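PDB 5ZI1: insecticidal crystal protein Cry7Cal from Bacillus thuringiensis, which probably acts as a receptor-binding, pore-forming insecticidal toxin of the delta-endotoxin family, this chain being the three-domain toxin portion of a longer protein. Local coordinates for residues C190-K202 with N214-L227. Numbering follows the deposited sequence.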
loop_
_atom_site.group_PDB
_atom_site.type_symbol
_atom_site.label_atom_id
_atom_site.label_comp_id
_atom_site.label_asym_id
_atom_site.label_seq_id
_atom_site.Cartn_x
_atom_site.Cartn_y
_atom_site.Cartn_z
ATOM N N CYS A 190 7.805 10.443 -7.705
ATOM C CA CYS A 190 6.474 10.061 -7.213
ATOM C C CYS A 190 6.255 10.521 -5.779
ATOM O O CYS A 190 5.165 10.987 -5.431
ATOM C CB CYS A 190 6.258 8.550 -7.312
ATOM S SG CYS A 190 6.237 7.918 -9.003
ATOM N N VAL A 191 7.274 10.408 -4.931
ATOM C CA VAL A 191 7.091 10.796 -3.537
ATOM C C VAL A 191 6.905 12.300 -3.425
ATOM O O VAL A 191 5.953 12.772 -2.797
ATOM C CB VAL A 191 8.261 10.281 -2.683
ATOM C CG1 VAL A 191 8.219 10.874 -1.291
ATOM C CG2 VAL A 191 8.169 8.773 -2.598
ATOM N N LYS A 192 7.789 13.076 -4.067
ATOM C CA LYS A 192 7.716 14.535 -4.014
ATOM C C LYS A 192 6.334 15.054 -4.405
ATOM O O LYS A 192 5.737 15.864 -3.692
ATOM C CB LYS A 192 8.794 15.126 -4.925
ATOM C CG LYS A 192 8.610 16.582 -5.329
ATOM C CD LYS A 192 9.687 16.957 -6.369
ATOM C CE LYS A 192 9.846 18.468 -6.542
ATOM N NZ LYS A 192 10.228 19.118 -5.256
ATOM N N TRP A 193 5.804 14.595 -5.536
ATOM C CA TRP A 193 4.519 15.108 -5.985
ATOM C C TRP A 193 3.333 14.464 -5.276
ATOM O O TRP A 193 2.272 15.092 -5.208
ATOM C CB TRP A 193 4.421 14.972 -7.504
ATOM C CG TRP A 193 5.280 16.025 -8.139
ATOM C CD1 TRP A 193 6.593 15.908 -8.494
ATOM C CD2 TRP A 193 4.914 17.380 -8.409
ATOM N NE1 TRP A 193 7.055 17.091 -8.994
ATOM C CE2 TRP A 193 6.044 18.014 -8.958
ATOM C CE3 TRP A 193 3.730 18.118 -8.255
ATOM C CZ2 TRP A 193 6.032 19.349 -9.356
ATOM C CZ3 TRP A 193 3.722 19.445 -8.652
ATOM C CH2 TRP A 193 4.867 20.044 -9.192
ATOM N N TYR A 194 3.489 13.261 -4.710
ATOM C CA TYR A 194 2.478 12.765 -3.777
ATOM C C TYR A 194 2.346 13.704 -2.589
ATOM O O TYR A 194 1.236 14.089 -2.197
ATOM C CB TYR A 194 2.823 11.354 -3.283
ATOM C CG TYR A 194 1.882 10.873 -2.174
ATOM C CD1 TYR A 194 0.620 10.404 -2.481
ATOM C CD2 TYR A 194 2.258 10.916 -0.830
ATOM C CE1 TYR A 194 -0.268 9.996 -1.492
ATOM C CE2 TYR A 194 1.387 10.491 0.182
ATOM C CZ TYR A 194 0.116 10.038 -0.164
ATOM O OH TYR A 194 -0.790 9.607 0.787
ATOM N N LYS A 195 3.486 14.084 -2.001
ATOM C CA LYS A 195 3.484 14.967 -0.840
ATOM C C LYS A 195 3.035 16.379 -1.192
ATOM O O LYS A 195 2.479 17.081 -0.338
ATOM C CB LYS A 195 4.875 15.001 -0.212
ATOM C CG LYS A 195 5.255 13.716 0.515
ATOM C CD LYS A 195 6.639 13.844 1.158
ATOM C CE LYS A 195 7.062 12.573 1.902
ATOM N NZ LYS A 195 8.454 12.697 2.460
ATOM N N GLU A 196 3.268 16.820 -2.430
ATOM C CA GLU A 196 2.862 18.170 -2.784
ATOM C C GLU A 196 1.355 18.255 -2.998
ATOM O O GLU A 196 0.717 19.190 -2.509
ATOM C CB GLU A 196 3.628 18.646 -4.019
ATOM C CG GLU A 196 4.036 20.098 -3.914
ATOM C CD GLU A 196 5.325 20.396 -4.656
ATOM O OE1 GLU A 196 5.533 21.561 -5.049
ATOM O OE2 GLU A 196 6.134 19.462 -4.847
ATOM N N GLY A 197 0.773 17.293 -3.723
ATOM C CA GLY A 197 -0.680 17.217 -3.811
ATOM C C GLY A 197 -1.332 17.138 -2.442
ATOM O O GLY A 197 -2.337 17.812 -2.174
ATOM N N LEU A 198 -0.754 16.335 -1.546
ATOM C CA LEU A 198 -1.225 16.338 -0.171
ATOM C C LEU A 198 -1.140 17.735 0.423
ATOM O O LEU A 198 -2.118 18.240 0.990
ATOM C CB LEU A 198 -0.431 15.338 0.660
ATOM C CG LEU A 198 -0.972 13.907 0.623
ATOM C CD1 LEU A 198 -0.351 13.099 1.728
ATOM C CD2 LEU A 198 -2.494 13.923 0.745
ATOM N N ASN A 199 0.011 18.393 0.259
ATOM C CA ASN A 199 0.203 19.712 0.860
ATOM C C ASN A 199 -0.794 20.727 0.305
ATOM O O ASN A 199 -1.403 21.504 1.057
ATOM C CB ASN A 199 1.642 20.185 0.630
ATOM C CG ASN A 199 1.919 21.519 1.286
ATOM O OD1 ASN A 199 1.981 21.616 2.514
ATOM N ND2 ASN A 199 2.053 22.559 0.479
ATOM N N LYS A 200 -0.986 20.723 -1.011
ATOM C CA LYS A 200 -1.956 21.616 -1.616
ATOM C C LYS A 200 -3.369 21.347 -1.084
ATOM O O LYS A 200 -4.081 22.280 -0.691
ATOM C CB LYS A 200 -1.878 21.465 -3.133
ATOM C CG LYS A 200 -2.865 22.315 -3.920
ATOM C CD LYS A 200 -3.047 21.722 -5.308
ATOM C CE LYS A 200 -3.468 22.776 -6.312
ATOM N NZ LYS A 200 -4.802 22.557 -6.870
ATOM N N LEU A 201 -3.792 20.073 -1.044
ATOM C CA LEU A 201 -5.129 19.769 -0.523
ATOM C C LEU A 201 -5.269 20.179 0.930
ATOM O O LEU A 201 -6.354 20.589 1.361
ATOM C CB LEU A 201 -5.446 18.285 -0.673
ATOM C CG LEU A 201 -5.612 17.974 -2.152
ATOM C CD1 LEU A 201 -5.531 16.506 -2.416
ATOM C CD2 LEU A 201 -6.919 18.548 -2.644
ATOM N N LYS A 202 -4.187 20.104 1.692
ATOM C CA LYS A 202 -4.280 20.448 3.101
ATOM C C LYS A 202 -4.528 21.931 3.289
ATOM O O LYS A 202 -5.178 22.333 4.259
ATOM C CB LYS A 202 -3.008 20.003 3.817
ATOM C CG LYS A 202 -3.008 20.199 5.320
ATOM C CD LYS A 202 -1.692 19.673 5.891
ATOM C CE LYS A 202 -1.333 20.320 7.208
ATOM N NZ LYS A 202 0.067 19.944 7.590
ATOM N N ASN A 214 -11.374 15.455 1.104
ATOM C CA ASN A 214 -10.704 15.498 -0.193
ATOM C C ASN A 214 -9.229 15.149 -0.045
ATOM O O ASN A 214 -8.642 14.503 -0.918
ATOM C CB ASN A 214 -10.844 16.878 -0.829
ATOM C CG ASN A 214 -12.288 17.225 -1.205
ATOM O OD1 ASN A 214 -13.143 16.348 -1.363
ATOM N ND2 ASN A 214 -12.552 18.521 -1.363
ATOM N N TYR A 215 -8.623 15.585 1.051
ATOM C CA TYR A 215 -7.247 15.240 1.355
ATOM C C TYR A 215 -7.106 13.731 1.546
ATOM O O TYR A 215 -6.240 13.091 0.943
ATOM C CB TYR A 215 -6.834 16.007 2.603
ATOM C CG TYR A 215 -5.464 15.682 3.157
ATOM C CD1 TYR A 215 -5.281 14.606 4.023
ATOM C CD2 TYR A 215 -4.366 16.498 2.865
ATOM C CE1 TYR A 215 -4.061 14.341 4.567
ATOM C CE2 TYR A 215 -3.115 16.228 3.401
ATOM C CZ TYR A 215 -2.968 15.154 4.245
ATOM O OH TYR A 215 -1.737 14.882 4.782
ATOM N N ASN A 216 -7.999 13.132 2.338
ATOM C CA ASN A 216 -7.895 11.699 2.557
ATOM C C ASN A 216 -8.208 10.915 1.291
ATOM O O ASN A 216 -7.618 9.848 1.055
ATOM C CB ASN A 216 -8.815 11.269 3.688
ATOM C CG ASN A 216 -8.665 9.806 4.008
ATOM O OD1 ASN A 216 -7.602 9.368 4.505
ATOM N ND2 ASN A 216 -9.712 9.017 3.689
ATOM N N ARG A 217 -9.112 11.424 0.458
ATOM C CA ARG A 217 -9.429 10.708 -0.771
ATOM C C ARG A 217 -8.229 10.660 -1.705
ATOM O O ARG A 217 -8.017 9.665 -2.406
ATOM C CB ARG A 217 -10.617 11.354 -1.477
ATOM C CG ARG A 217 -10.994 10.619 -2.747
ATOM C CD ARG A 217 -12.234 11.189 -3.428
ATOM N NE ARG A 217 -13.425 11.087 -2.588
ATOM C CZ ARG A 217 -13.995 12.124 -1.986
ATOM N NH1 ARG A 217 -15.082 11.946 -1.237
ATOM N NH2 ARG A 217 -13.470 13.341 -2.137
ATOM N N PHE A 218 -7.459 11.747 -1.761
ATOM C CA PHE A 218 -6.247 11.753 -2.560
ATOM C C PHE A 218 -5.251 10.742 -2.016
ATOM O O PHE A 218 -4.716 9.915 -2.764
ATOM C CB PHE A 218 -5.669 13.158 -2.564
ATOM C CG PHE A 218 -4.374 13.288 -3.280
ATOM C CD1 PHE A 218 -4.336 13.534 -4.635
ATOM C CD2 PHE A 218 -3.177 13.220 -2.582
ATOM C CE1 PHE A 218 -3.125 13.686 -5.286
ATOM C CE2 PHE A 218 -1.978 13.370 -3.227
ATOM C CZ PHE A 218 -1.946 13.605 -4.581
ATOM N N ARG A 219 -5.030 10.761 -0.700
ATOM C CA ARG A 219 -4.147 9.776 -0.085
ATOM C C ARG A 219 -4.595 8.353 -0.408
ATOM O O ARG A 219 -3.784 7.514 -0.813
ATOM C CB ARG A 219 -4.094 9.998 1.425
ATOM C CG ARG A 219 -3.567 8.813 2.219
ATOM C CD ARG A 219 -3.224 9.232 3.653
ATOM N NE ARG A 219 -4.378 9.825 4.324
ATOM C CZ ARG A 219 -4.300 10.606 5.405
ATOM N NH1 ARG A 219 -3.100 10.891 5.951
ATOM N NH2 ARG A 219 -5.421 11.116 5.939
ATOM N N ARG A 220 -5.893 8.070 -0.266
ATOM C CA ARG A 220 -6.360 6.699 -0.458
ATOM C C ARG A 220 -6.171 6.255 -1.896
ATOM O O ARG A 220 -5.565 5.211 -2.155
ATOM C CB ARG A 220 -7.828 6.565 -0.065
ATOM C CG ARG A 220 -8.343 5.166 -0.272
ATOM C CD ARG A 220 -9.781 5.021 0.206
ATOM N NE ARG A 220 -10.716 5.615 -0.747
ATOM C CZ ARG A 220 -11.355 6.764 -0.550
ATOM N NH1 ARG A 220 -11.176 7.450 0.577
ATOM N NH2 ARG A 220 -12.183 7.218 -1.481
ATOM N N GLU A 221 -6.658 7.047 -2.848
ATOM C CA GLU A 221 -6.583 6.642 -4.248
ATOM C C GLU A 221 -5.143 6.649 -4.773
ATOM O O GLU A 221 -4.761 5.746 -5.527
ATOM C CB GLU A 221 -7.482 7.537 -5.094
ATOM C CG GLU A 221 -9.005 7.340 -4.787
ATOM C CD GLU A 221 -9.887 7.934 -5.866
ATOM O OE1 GLU A 221 -9.333 8.342 -6.911
ATOM O OE2 GLU A 221 -11.132 8.002 -5.685
ATOM N N MET A 222 -4.331 7.649 -4.394
ATOM C CA MET A 222 -2.960 7.729 -4.918
ATOM C C MET A 222 -2.023 6.728 -4.265
ATOM O O MET A 222 -0.996 6.378 -4.860
ATOM C CB MET A 222 -2.380 9.135 -4.759
ATOM C CG MET A 222 -3.190 10.179 -5.480
ATOM S SD MET A 222 -3.282 9.835 -7.244
ATOM C CE MET A 222 -1.615 10.367 -7.726
ATOM N N THR A 223 -2.348 6.280 -3.052
ATOM C CA THR A 223 -1.687 5.106 -2.500
ATOM C C THR A 223 -1.852 3.921 -3.440
ATOM O O THR A 223 -0.869 3.243 -3.788
ATOM C CB THR A 223 -2.266 4.812 -1.117
ATOM O OG1 THR A 223 -1.929 5.898 -0.240
ATOM C CG2 THR A 223 -1.727 3.506 -0.539
ATOM N N ILE A 224 -3.091 3.693 -3.898
ATOM C CA ILE A 224 -3.397 2.595 -4.806
ATOM C C ILE A 224 -2.819 2.848 -6.192
ATOM O O ILE A 224 -2.307 1.937 -6.838
ATOM C CB ILE A 224 -4.922 2.391 -4.881
ATOM C CG1 ILE A 224 -5.482 1.920 -3.541
ATOM C CG2 ILE A 224 -5.287 1.434 -6.015
ATOM C CD1 ILE A 224 -6.994 1.768 -3.549
ATOM N N MET A 225 -2.959 4.062 -6.705
ATOM C CA MET A 225 -2.515 4.328 -8.070
ATOM C C MET A 225 -1.000 4.475 -8.168
ATOM O O MET A 225 -0.401 4.013 -9.147
ATOM C CB MET A 225 -3.196 5.575 -8.622
ATOM C CG MET A 225 -4.626 5.317 -9.117
ATOM S SD MET A 225 -5.341 6.756 -9.960
ATOM C CE MET A 225 -6.036 7.620 -8.552
ATOM N N VAL A 226 -0.361 5.090 -7.167
ATOM C CA VAL A 226 1.055 5.409 -7.290
ATOM C C VAL A 226 1.927 4.720 -6.242
ATOM O O VAL A 226 2.848 3.989 -6.607
ATOM C CB VAL A 226 1.268 6.927 -7.256
ATOM C CG1 VAL A 226 2.782 7.252 -7.326
ATOM C CG2 VAL A 226 0.523 7.555 -8.406
ATOM N N LEU A 227 1.662 4.943 -4.947
ATOM C CA LEU A 227 2.625 4.518 -3.929
ATOM C C LEU A 227 2.823 3.005 -3.925
ATOM O O LEU A 227 3.951 2.519 -3.728
ATOM C CB LEU A 227 2.198 4.976 -2.538
ATOM C CG LEU A 227 1.925 6.449 -2.322
ATOM C CD1 LEU A 227 1.678 6.727 -0.824
ATOM C CD2 LEU A 227 3.082 7.284 -2.900
#
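Y194 and F218 show how two neighbouring antiparallel helices of an alpha-helical bundle can interlock through aromatic knobs, with the segment axes 9.2 Å apart at closest approach and their N-to-C directions 166° apart. Each ring enters a hole on the other helix: Y194 sits among F218, M222, T223 and L227, F218 among Y194, G197, L198 and L201. The two rings lie nearly parallel, at 20°, but are slid so far apart that they barely overlap. G197 lets the F218 ring come down on the backbone, F218 CZ lying 3.9 Å from G197 CA.

Leucine methyls lie over the faces of the two tyrosines in CH-pi contacts. L227 CD1 stands 3.8 Å from the centroid of the Y194 ring, while M222 CB meets that ring at its edge. L198 CD2 covers a face of Y215 in the same way and also lies 3.5 Å from F218 CD2, at the edge of that ring. With CG anti to the backbone N (chi1 175°), Y215 swings its ring across to L198, and Y215 CE2 comes 3.3 Å from L198 O. Apolar contacts extend the seam: L201 CD1 presses on F218 CB, and C190 CB meets V226 CG1 at 3.7 Å.

R219 lays its aliphatic CG beside Y194 OH, but its polar end is led away from the helix pair: NE and NH2 grip N216 OD1 side-on within its own helix, and NH1 forms a salt bridge to E283 of helix 279-286.

The pair belongs to the N-terminal helical domain, the pore-forming part in this family; helix 54-67 packs on F218, helix 141-165 on M222 and V226, and N216 ND2 bonds to F254 O of strand 252-254.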